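Local coordinates for kojibiose phosphorylase (PDB 6W0P), which belongs to glycoside hydrolase family 65, whose members join an N-terminal beta domain to a helical catalytic domain, at residues R7-E12 with E30-L35; N61-Y66 with C184-V189; L76-R81 with N408-A413. All coordinates share one frame; numbering follows the deposited sequence.

Contact 1 (R7-E12 with E30-L35); sequences RYLETE and ESIFSL
Leu9 pushes its two methyl groups against Ile32 and Phe33, and this apolar packing makes up most of the contact between residues 7-12 and 30-35. Leu9 and Ile32 reach for each other tip to tip, with Leu9 CD1 3.9 Å from Ile32 CD1. The extended isoleucine chain (chi2 176°) carries CD1 out to that meeting point, while Ile32 CG2 lies 4.1 Å from the same leucine methyl, Leu9 CD1. The other methyl serves the aromatic ring: Leu9 CD2 sits in the plane of Phe33, at the ring edge, 3.9 Å from Phe33 CE1 and equally near CZ. The two side chains run past each other head to tail, and the edge of the ring, not a face, receives the methyl.

The polar element is Tyr8. Tyr8 OH lies 4.0 Å from Ile32 CD1, the two side chains approaching from opposite directions, and is hydrogen-bonded to Ser29 OG, about one turn before Ile32 on helix 26-32. Within its own segment Leu9 CG lies 3.7 Å above the Tyr8 ring, over its centre. No hydrogen bond joins the two segments directly.

Ile32 closes the helix 26-32, and Phe33 is the first residue to leave helical geometry. Leu9 also packs on Ile16 and Glu18 of strand 15-19, and Phe33 on Leu117 of strand 109-118, so the contact lodges the helix end against one margin of the large antiparallel sheet. Tyr316 of helix 308-324 bonds to the Ile32 carbonyl oxygen.

Contact 2 (N61-Y66 with C184-V189); sequences NGIYEY and CYWNRV
This is a buried side-chain contact with no direct hydrogen bond between its segments: Ile63 and Glu65, the latter on the short strand 64-66, pack against Tyr185 and Trp186, where the edge strand 186-194 of the large antiparallel sheet begins. Two neighbouring pairs make it up.

In the first, Ile63 and Trp186 cross at about a right angle. The branch methyl does the touching, with Ile63 CG2 3.6 Å from Trp186 CZ2 and as near to CH2, on the six-membered part of the indole. Trp186 starts out away from the 61-66 segment, yet its long ring system brings the far end back to the isoleucine. The indole NE1 is bonded to the Asn87 carbonyl oxygen, consistent with a fixed ring orientation.

In the second, the aliphatic part of Glu65 meets the Tyr185 ring obliquely: Glu65 CB is 3.6 Å from Tyr185 CD2, and Glu65 CG is 3.7 Å from that carbon, CD2. The chain bends at chi2 (-48°), and the carboxylate plane ends 11° from that of the ring. Glu65 OE2 takes the backbone N-H of Tyr66 at 3.0 Å, from above the carboxylate plane, while OE1 accepts from the backbone N of both Thr206 and Thr207. Three N-H donors therefore grip the buried carboxylate, which would be consistent with a stable negative charge. The ring reaches further, Tyr185 CE2 lying 3.8 Å from Tyr66 O.

Strands 64-66 and 83-85 form a small two-stranded antiparallel sheet, packed by side chains against the start of edge strand 186-194. Both segments belong to the family 65 N-terminal domain, of the galactose mutarotase-like clan, and the contact joins its small and large antiparallel sheets.

Contact 3 (L76-R81 with N408-A413); sequences LGIVKR and NLWQHA
Asn408, Ile78 and Val79 bury the most surface here, where the loop 76-81 meets the start of the short helix 410-413. Asn408 lies closest to Val79: its CB is 3.6 Å from Val79 O, and the two beta carbons, Asn408 CB and Val79 CB, are 4.1 Å apart. With CG held between its backbone N and carbonyl carbon (chi1 68°), the amide leads away from the loop, and a water closes the gap. That water donates to Val79 O at 3.0 Å and accepts from Asn408 ND2 at 3.1 Å, so the side-chain amide and the loop carbonyl are joined through one molecule where direct bonds are absent. Val79 points its own CB at the Asn408 backbone, 4.0 Å from Asn408 CA.

Ile78 serves the other end of the contact. It runs side by side with Trp410, both pointing the same way, and its CG1 lies 3.9 Å from Trp410 CB. The contact is thus with the root of the tryptophan, whose ring leads away and has Gln411 CG over one face, toward the rim.

The Trp410 ring meets Tyr576 of the second subunit edge-to-face, and Ile78 packs on that tyrosine too, so the contact also faces the dimer partner. Leu409 is the N-cap residue of the helix, its carbonyl oxygen accepting from the backbone N of both His412 and Ala413. Arg385, of helix 379-388, bonds both Gly77 O and Ala413 O, and so spans helix 410-413 and the loop that joins strands 64-66 and 83-85.

Both segments of contact 1 precede those of contact 2 in the chain, whereas contacts 2 and 3 interleave, residues 76-81 falling between the two segments of contact 2. Contacts 1 and 2 both reach the large antiparallel sheet, near its two outermost strands, 10-11 and 186-194; their centres are 29 Å apart. Contact 3 lies about 23 Å from contact 2, centre to centre, and touches it where Tyr66 CB packs on Arg81 CD at 3.5 Å, but is 37 Å from contact 1. Together they run from the N-terminal beta domain to the catalytic domain, whose helix 410-413 in contact 3 also meets the second subunit.

Contact 1 (R7-E12 with E30-L35)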
loop_
_atom_site.group_PDB
_atom_site.type_symbol
_atom_site.label_atom_id
_atom_site.label_comp_id
_atom_site.label_asym_id
_atom_site.label_seq_id
_atom_site.Cartn_x
_atom_site.Cartn_y
_atom_site.Cartn_z
ATOM N N ARG A 7 28.548 -16.586 -18.713
ATOM C CA ARG A 7 28.992 -17.988 -18.884
ATOM C C ARG A 7 30.311 -18.168 -18.120
ATOM O O ARG A 7 31.340 -17.730 -18.641
ATOM C CB ARG A 7 29.175 -18.259 -20.379
ATOM C CG ARG A 7 29.835 -19.593 -20.695
ATOM C CD ARG A 7 28.974 -20.749 -20.230
ATOM N NE ARG A 7 27.657 -20.667 -20.847
ATOM C CZ ARG A 7 27.310 -21.210 -22.023
ATOM N NH1 ARG A 7 28.172 -21.922 -22.732
ATOM N NH2 ARG A 7 26.075 -21.046 -22.470
ATOM N N TYR A 8 30.289 -18.777 -16.933
ATOM C CA TYR A 8 31.516 -19.069 -16.150
ATOM C C TYR A 8 31.630 -20.567 -15.854
ATOM O O TYR A 8 32.722 -20.948 -15.342
ATOM C CB TYR A 8 31.560 -18.271 -14.850
ATOM C CG TYR A 8 30.665 -18.756 -13.729
ATOM C CD1 TYR A 8 29.304 -18.502 -13.733
ATOM C CD2 TYR A 8 31.183 -19.425 -12.635
ATOM C CE1 TYR A 8 28.484 -18.903 -12.688
ATOM C CE2 TYR A 8 30.378 -19.840 -11.583
ATOM C CZ TYR A 8 29.020 -19.583 -11.611
ATOM O OH TYR A 8 28.210 -19.984 -10.579
ATOM N N LEU A 9 30.613 -21.376 -16.185
ATOM C CA LEU A 9 30.606 -22.834 -15.873
ATOM C C LEU A 9 30.955 -23.642 -17.123
ATOM O O LEU A 9 30.559 -23.251 -18.223
ATOM C CB LEU A 9 29.252 -23.229 -15.272
ATOM C CG LEU A 9 28.986 -22.598 -13.904
ATOM C CD1 LEU A 9 27.578 -22.887 -13.422
ATOM C CD2 LEU A 9 29.984 -23.092 -12.872
ATOM N N GLU A 10 31.707 -24.719 -16.949
ATOM C CA GLU A 10 32.040 -25.657 -18.048
ATOM C C GLU A 10 30.749 -26.302 -18.574
ATOM O O GLU A 10 29.781 -26.521 -17.794
ATOM C CB GLU A 10 33.023 -26.731 -17.591
ATOM C CG GLU A 10 34.358 -26.178 -17.123
ATOM C CD GLU A 10 34.948 -25.054 -17.963
ATOM O OE1 GLU A 10 35.358 -24.035 -17.384
ATOM O OE2 GLU A 10 34.976 -25.192 -19.202
ATOM N N THR A 11 30.763 -26.581 -19.872
ATOM C CA THR A 11 29.690 -27.245 -20.641
ATOM C C THR A 11 29.988 -28.737 -20.746
ATOM O O THR A 11 30.903 -29.090 -21.496
ATOM C CB THR A 11 29.572 -26.622 -22.028
ATOM O OG1 THR A 11 29.254 -25.252 -21.802
ATOM C CG2 THR A 11 28.490 -27.276 -22.851
ATOM N N GLU A 12 29.229 -29.551 -20.019
ATOM C CA GLU A 12 29.242 -31.034 -20.088
ATOM C C GLU A 12 27.800 -31.522 -20.049
ATOM O O GLU A 12 26.971 -30.945 -19.348
ATOM C CB GLU A 12 29.932 -31.671 -18.888
ATOM C CG GLU A 12 31.407 -31.377 -18.756
ATOM C CD GLU A 12 32.032 -32.245 -17.680
ATOM O OE1 GLU A 12 31.448 -33.336 -17.381
ATOM O OE2 GLU A 12 33.092 -31.836 -17.141
ATOM N N GLU A 30 26.379 -21.248 -5.205
ATOM C CA GLU A 30 25.537 -21.743 -4.087
ATOM C C GLU A 30 24.137 -22.114 -4.616
ATOM O O GLU A 30 23.592 -23.170 -4.202
ATOM C CB GLU A 30 25.386 -20.684 -2.990
ATOM C CG GLU A 30 26.623 -20.455 -2.138
ATOM C CD GLU A 30 26.433 -19.459 -0.996
ATOM O OE1 GLU A 30 25.415 -18.716 -0.996
ATOM O OE2 GLU A 30 27.310 -19.413 -0.104
ATOM N N SER A 31 23.531 -21.265 -5.453
ATOM C CA SER A 31 22.139 -21.471 -5.927
ATOM C C SER A 31 22.112 -22.642 -6.929
ATOM O O SER A 31 21.364 -23.606 -6.733
ATOM C CB SER A 31 21.582 -20.198 -6.517
ATOM O OG SER A 31 21.489 -19.169 -5.542
ATOM N N ILE A 32 22.989 -22.580 -7.916
ATOM C CA ILE A 32 23.015 -23.484 -9.097
ATOM C C ILE A 32 23.296 -24.902 -8.635
ATOM O O ILE A 32 22.646 -25.841 -9.139
ATOM C CB ILE A 32 24.046 -22.987 -10.128
ATOM C CG1 ILE A 32 23.551 -21.705 -10.799
ATOM C CG2 ILE A 32 24.377 -24.090 -11.128
ATOM C CD1 ILE A 32 24.537 -21.086 -11.764
ATOM N N PHE A 33 24.246 -25.045 -7.719
ATOM C CA PHE A 33 24.767 -26.365 -7.292
ATOM C C PHE A 33 23.943 -26.908 -6.122
ATOM O O PHE A 33 24.381 -27.885 -5.520
ATOM C CB PHE A 33 26.249 -26.255 -6.947
ATOM C CG PHE A 33 27.167 -26.128 -8.133
ATOM C CD1 PHE A 33 27.310 -24.922 -8.798
ATOM C CD2 PHE A 33 27.931 -27.200 -8.547
ATOM C CE1 PHE A 33 28.186 -24.796 -9.870
ATOM C CE2 PHE A 33 28.772 -27.085 -9.646
ATOM C CZ PHE A 33 28.931 -25.872 -10.282
ATOM N N SER A 34 22.802 -26.294 -5.808
ATOM C CA SER A 34 21.911 -26.701 -4.691
ATOM C C SER A 34 21.494 -28.165 -4.874
ATOM O O SER A 34 21.173 -28.577 -6.025
ATOM C CB SER A 34 20.679 -25.823 -4.590
ATOM O OG SER A 34 21.011 -24.484 -4.233
ATOM N N LEU A 35 21.459 -28.910 -3.769
ATOM C CA LEU A 35 20.844 -30.259 -3.721
ATOM C C LEU A 35 19.453 -30.131 -3.096
ATOM O O LEU A 35 19.215 -29.182 -2.310
ATOM C CB LEU A 35 21.727 -31.200 -2.892
ATOM C CG LEU A 35 23.142 -31.432 -3.416
ATOM C CD1 LEU A 35 23.889 -32.403 -2.511
ATOM C CD2 LEU A 35 23.103 -31.951 -4.830
#

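Contact 2 (N61-Y66 with C184-V189)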
loop_
_atom_site.group_PDB
_atom_site.type_symbol
_atom_site.label_atom_id
_atom_site.label_comp_id
_atom_site.label_asym_id
_atom_site.label_seq_id
_atom_site.Cartn_x
_atom_site.Cartn_y
_atom_site.Cartn_z
ATOM N N ASN A 61 10.833 -28.611 3.594
ATOM C CA ASN A 61 9.543 -28.232 2.967
ATOM C C ASN A 61 8.490 -28.193 4.081
ATOM O O ASN A 61 8.274 -29.253 4.708
ATOM C CB ASN A 61 9.222 -29.206 1.834
ATOM C CG ASN A 61 8.347 -28.634 0.740
ATOM O OD1 ASN A 61 7.286 -28.072 1.015
ATOM N ND2 ASN A 61 8.776 -28.806 -0.502
ATOM N N GLY A 62 7.901 -27.026 4.359
ATOM C CA GLY A 62 6.780 -26.884 5.314
ATOM C C GLY A 62 7.240 -26.502 6.717
ATOM O O GLY A 62 6.399 -26.403 7.618
ATOM N N ILE A 63 8.543 -26.309 6.915
ATOM C CA ILE A 63 9.111 -25.802 8.191
ATOM C C ILE A 63 9.276 -24.293 8.030
ATOM O O ILE A 63 10.084 -23.875 7.202
ATOM C CB ILE A 63 10.427 -26.503 8.546
ATOM C CG1 ILE A 63 10.184 -27.946 8.993
ATOM C CG2 ILE A 63 11.181 -25.702 9.588
ATOM C CD1 ILE A 63 9.263 -28.109 10.201
ATOM N N TYR A 64 8.477 -23.530 8.765
ATOM C CA TYR A 64 8.192 -22.112 8.466
ATOM C C TYR A 64 7.951 -21.379 9.779
ATOM O O TYR A 64 7.652 -22.042 10.814
ATOM C CB TYR A 64 6.980 -22.020 7.542
ATOM C CG TYR A 64 5.651 -22.133 8.238
ATOM C CD1 TYR A 64 5.085 -23.363 8.520
ATOM C CD2 TYR A 64 4.961 -20.997 8.624
ATOM C CE1 TYR A 64 3.872 -23.459 9.185
ATOM C CE2 TYR A 64 3.746 -21.074 9.278
ATOM C CZ TYR A 64 3.201 -22.308 9.567
ATOM O OH TYR A 64 1.994 -22.367 10.203
ATOM N N GLU A 65 8.103 -20.057 9.732
ATOM C CA GLU A 65 7.767 -19.136 10.839
ATOM C C GLU A 65 7.007 -17.934 10.275
ATOM O O GLU A 65 7.076 -17.690 9.044
ATOM C CB GLU A 65 9.019 -18.645 11.574
ATOM C CG GLU A 65 9.193 -19.271 12.941
ATOM C CD GLU A 65 7.950 -19.256 13.809
ATOM O OE1 GLU A 65 7.672 -20.287 14.439
ATOM O OE2 GLU A 65 7.259 -18.222 13.836
ATOM N N TYR A 66 6.380 -17.183 11.181
ATOM C CA TYR A 66 5.733 -15.884 10.899
ATOM C C TYR A 66 6.741 -14.747 11.082
ATOM O O TYR A 66 7.783 -14.916 11.760
ATOM C CB TYR A 66 4.514 -15.736 11.800
ATOM C CG TYR A 66 3.338 -16.591 11.417
ATOM C CD1 TYR A 66 2.485 -16.208 10.390
ATOM C CD2 TYR A 66 3.048 -17.760 12.097
ATOM C CE1 TYR A 66 1.382 -16.971 10.038
ATOM C CE2 TYR A 66 1.941 -18.529 11.767
ATOM C CZ TYR A 66 1.109 -18.138 10.731
ATOM O OH TYR A 66 0.018 -18.886 10.389
ATOM N N CYS A 184 17.541 -15.814 14.276
ATOM C CA CYS A 184 17.393 -17.278 14.419
ATOM C C CYS A 184 15.944 -17.567 14.800
ATOM O O CYS A 184 15.459 -16.921 15.714
ATOM C CB CYS A 184 18.327 -17.848 15.482
ATOM S SG CYS A 184 18.233 -19.656 15.593
ATOM N N TYR A 185 15.280 -18.476 14.088
ATOM C CA TYR A 185 13.828 -18.756 14.240
ATOM C C TYR A 185 13.638 -20.074 14.999
ATOM O O TYR A 185 12.533 -20.607 14.977
ATOM C CB TYR A 185 13.132 -18.699 12.873
ATOM C CG TYR A 185 12.904 -17.284 12.397
ATOM C CD1 TYR A 185 13.904 -16.586 11.739
ATOM C CD2 TYR A 185 11.719 -16.610 12.664
ATOM C CE1 TYR A 185 13.720 -15.274 11.328
ATOM C CE2 TYR A 185 11.521 -15.297 12.268
ATOM C CZ TYR A 185 12.524 -14.624 11.598
ATOM O OH TYR A 185 12.352 -13.327 11.198
ATOM N N TRP A 186 14.673 -20.523 15.709
ATOM C CA TRP A 186 14.687 -21.782 16.499
ATOM C C TRP A 186 14.941 -21.490 17.983
ATOM O O TRP A 186 15.808 -20.624 18.267
ATOM C CB TRP A 186 15.759 -22.716 15.941
ATOM C CG TRP A 186 15.456 -23.137 14.539
ATOM C CD1 TRP A 186 15.935 -22.580 13.391
ATOM C CD2 TRP A 186 14.547 -24.168 14.138
ATOM N NE1 TRP A 186 15.416 -23.229 12.301
ATOM C CE2 TRP A 186 14.561 -24.209 12.730
ATOM C CE3 TRP A 186 13.744 -25.077 14.827
ATOM C CZ2 TRP A 186 13.799 -25.121 12.006
ATOM C CZ3 TRP A 186 12.991 -25.982 14.110
ATOM C CH2 TRP A 186 13.020 -25.999 12.717
ATOM N N ASN A 187 14.218 -22.178 18.878
ATOM C CA ASN A 187 14.514 -22.221 20.337
ATOM C C ASN A 187 15.112 -23.589 20.685
ATOM O O ASN A 187 14.700 -24.611 20.077
ATOM C CB ASN A 187 13.278 -21.972 21.210
ATOM C CG ASN A 187 12.774 -20.548 21.124
ATOM O OD1 ASN A 187 13.569 -19.618 21.111
ATOM N ND2 ASN A 187 11.463 -20.373 21.023
ATOM N N ARG A 188 15.992 -23.606 21.684
ATOM C CA ARG A 188 16.660 -24.818 22.213
ATOM C C ARG A 188 15.611 -25.787 22.779
ATOM O O ARG A 188 14.628 -25.329 23.397
ATOM C CB ARG A 188 17.676 -24.367 23.267
ATOM C CG ARG A 188 18.146 -25.455 24.218
ATOM C CD ARG A 188 19.122 -24.934 25.261
ATOM N NE ARG A 188 20.250 -25.844 25.447
ATOM C CZ ARG A 188 21.373 -25.575 26.120
ATOM N NH1 ARG A 188 21.558 -24.409 26.724
ATOM N NH2 ARG A 188 22.322 -26.491 26.188
ATOM N N VAL A 189 15.812 -27.089 22.604
ATOM C CA VAL A 189 15.109 -28.120 23.424
ATOM C C VAL A 189 16.186 -28.932 24.140
ATOM O O VAL A 189 16.317 -28.747 25.354
ATOM C CB VAL A 189 14.173 -29.017 22.594
ATOM C CG1 VAL A 189 13.502 -30.078 23.455
ATOM C CG2 VAL A 189 13.135 -28.191 21.841
#

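Contact 3 (L76-R81 with N408-A413)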
loop_
_atom_site.group_PDB
_atom_site.type_symbol
_atom_site.label_atom_id
_atom_site.label_comp_id
_atom_site.label_asym_id
_atom_site.label_seq_id
_atom_site.Cartn_x
_atom_site.Cartn_y
_atom_site.Cartn_z
ATOM N N LEU A 76 -9.313 -4.424 6.878
ATOM C CA LEU A 76 -9.455 -5.897 6.966
ATOM C C LEU A 76 -9.118 -6.534 5.609
ATOM O O LEU A 76 -9.199 -5.821 4.569
ATOM C CB LEU A 76 -10.884 -6.208 7.405
ATOM C CG LEU A 76 -11.243 -5.710 8.809
ATOM C CD1 LEU A 76 -12.731 -5.890 9.086
ATOM C CD2 LEU A 76 -10.417 -6.418 9.886
ATOM N N GLY A 77 -8.729 -7.816 5.641
ATOM C CA GLY A 77 -8.393 -8.643 4.464
ATOM C C GLY A 77 -6.966 -8.422 3.978
ATOM O O GLY A 77 -6.552 -9.130 3.070
ATOM N N ILE A 78 -6.226 -7.525 4.620
ATOM C CA ILE A 78 -4.798 -7.255 4.314
ATOM C C ILE A 78 -3.921 -8.023 5.301
ATOM O O ILE A 78 -4.111 -7.900 6.549
ATOM C CB ILE A 78 -4.531 -5.741 4.323
ATOM C CG1 ILE A 78 -5.244 -5.068 3.139
ATOM C CG2 ILE A 78 -3.032 -5.466 4.333
ATOM C CD1 ILE A 78 -5.092 -3.560 3.095
ATOM N N VAL A 79 -2.928 -8.728 4.769
ATOM C CA VAL A 79 -2.042 -9.588 5.599
ATOM C C VAL A 79 -1.191 -8.705 6.516
ATOM O O VAL A 79 -0.551 -7.756 6.023
ATOM C CB VAL A 79 -1.216 -10.545 4.728
ATOM C CG1 VAL A 79 -0.292 -11.401 5.583
ATOM C CG2 VAL A 79 -2.151 -11.423 3.910
ATOM N N LYS A 80 -1.262 -8.978 7.815
ATOM C CA LYS A 80 -0.545 -8.236 8.885
ATOM C C LYS A 80 0.756 -8.974 9.188
ATOM O O LYS A 80 1.705 -8.322 9.599
ATOM C CB LYS A 80 -1.403 -8.134 10.153
ATOM C CG LYS A 80 -2.757 -7.443 9.988
ATOM C CD LYS A 80 -3.362 -6.989 11.316
ATOM C CE LYS A 80 -4.620 -6.158 11.166
ATOM N NZ LYS A 80 -4.881 -5.336 12.374
ATOM N N ARG A 81 0.794 -10.286 8.953
ATOM C CA ARG A 81 1.927 -11.161 9.347
ATOM C C ARG A 81 2.181 -12.224 8.260
ATOM O O ARG A 81 1.464 -13.241 8.210
ATOM C CB ARG A 81 1.609 -11.693 10.748
ATOM C CG ARG A 81 2.682 -12.576 11.360
ATOM C CD ARG A 81 2.181 -13.206 12.651
ATOM N NE ARG A 81 1.443 -12.273 13.496
ATOM C CZ ARG A 81 0.382 -12.590 14.246
ATOM N NH1 ARG A 81 -0.093 -13.826 14.257
ATOM N NH2 ARG A 81 -0.218 -11.658 14.971
ATOM N N ASN A 408 1.277 -9.526 1.146
ATOM C CA ASN A 408 0.723 -8.388 1.928
ATOM C C ASN A 408 0.437 -7.212 0.989
ATOM O O ASN A 408 0.121 -6.097 1.509
ATOM C CB ASN A 408 1.620 -8.012 3.112
ATOM C CG ASN A 408 2.955 -7.413 2.714
ATOM O OD1 ASN A 408 3.194 -7.156 1.546
ATOM N ND2 ASN A 408 3.830 -7.196 3.679
ATOM N N LEU A 409 0.531 -7.429 -0.330
ATOM C CA LEU A 409 0.132 -6.401 -1.328
ATOM C C LEU A 409 -1.326 -6.667 -1.699
ATOM O O LEU A 409 -1.587 -7.588 -2.506
ATOM C CB LEU A 409 1.060 -6.428 -2.554
ATOM C CG LEU A 409 2.538 -6.106 -2.281
ATOM C CD1 LEU A 409 3.367 -6.165 -3.563
ATOM C CD2 LEU A 409 2.701 -4.735 -1.631
ATOM N N TRP A 410 -2.245 -5.878 -1.147
ATOM C CA TRP A 410 -3.702 -6.016 -1.444
ATOM C C TRP A 410 -3.937 -6.029 -2.971
ATOM O O TRP A 410 -4.803 -6.802 -3.408
ATOM C CB TRP A 410 -4.516 -4.924 -0.739
ATOM C CG TRP A 410 -4.361 -3.577 -1.364
ATOM C CD1 TRP A 410 -3.495 -2.593 -0.988
ATOM C CD2 TRP A 410 -5.084 -3.071 -2.496
ATOM N NE1 TRP A 410 -3.611 -1.520 -1.825
ATOM C CE2 TRP A 410 -4.563 -1.793 -2.772
ATOM C CE3 TRP A 410 -6.100 -3.579 -3.309
ATOM C CZ2 TRP A 410 -5.058 -1.000 -3.800
ATOM C CZ3 TRP A 410 -6.568 -2.812 -4.351
ATOM C CH2 TRP A 410 -6.049 -1.536 -4.590
ATOM N N GLN A 411 -3.170 -5.217 -3.719
ATOM C CA GLN A 411 -3.245 -5.023 -5.189
ATOM C C GLN A 411 -3.174 -6.363 -5.924
ATOM O O GLN A 411 -3.531 -6.355 -7.107
ATOM C CB GLN A 411 -2.057 -4.234 -5.765
ATOM C CG GLN A 411 -1.944 -2.798 -5.314
ATOM C CD GLN A 411 -0.930 -2.635 -4.202
ATOM O OE1 GLN A 411 -0.942 -3.383 -3.206
ATOM N NE2 GLN A 411 -0.075 -1.625 -4.353
ATOM N N HIS A 412 -2.542 -7.372 -5.326
ATOM C CA HIS A 412 -2.475 -8.745 -5.862
ATOM C C HIS A 412 -3.380 -9.639 -5.023
ATOM O O HIS A 412 -4.210 -10.357 -5.649
ATOM C CB HIS A 412 -1.037 -9.303 -5.959
ATOM C CG HIS A 412 -0.123 -8.494 -6.817
ATOM N ND1 HIS A 412 1.265 -8.565 -6.701
ATOM C CD2 HIS A 412 -0.376 -7.500 -7.688
ATOM C CE1 HIS A 412 1.817 -7.676 -7.494
ATOM N NE2 HIS A 412 0.829 -7.000 -8.110
ATOM N N ALA A 413 -3.233 -9.614 -3.691
ATOM C CA ALA A 413 -3.878 -10.599 -2.778
ATOM C C ALA A 413 -5.397 -10.431 -2.760
ATOM O O ALA A 413 -6.063 -11.448 -2.563
ATOM C CB ALA A 413 -3.318 -10.550 -1.370
HETATM O O HOH W 1 2.466 -7.806 6.394
#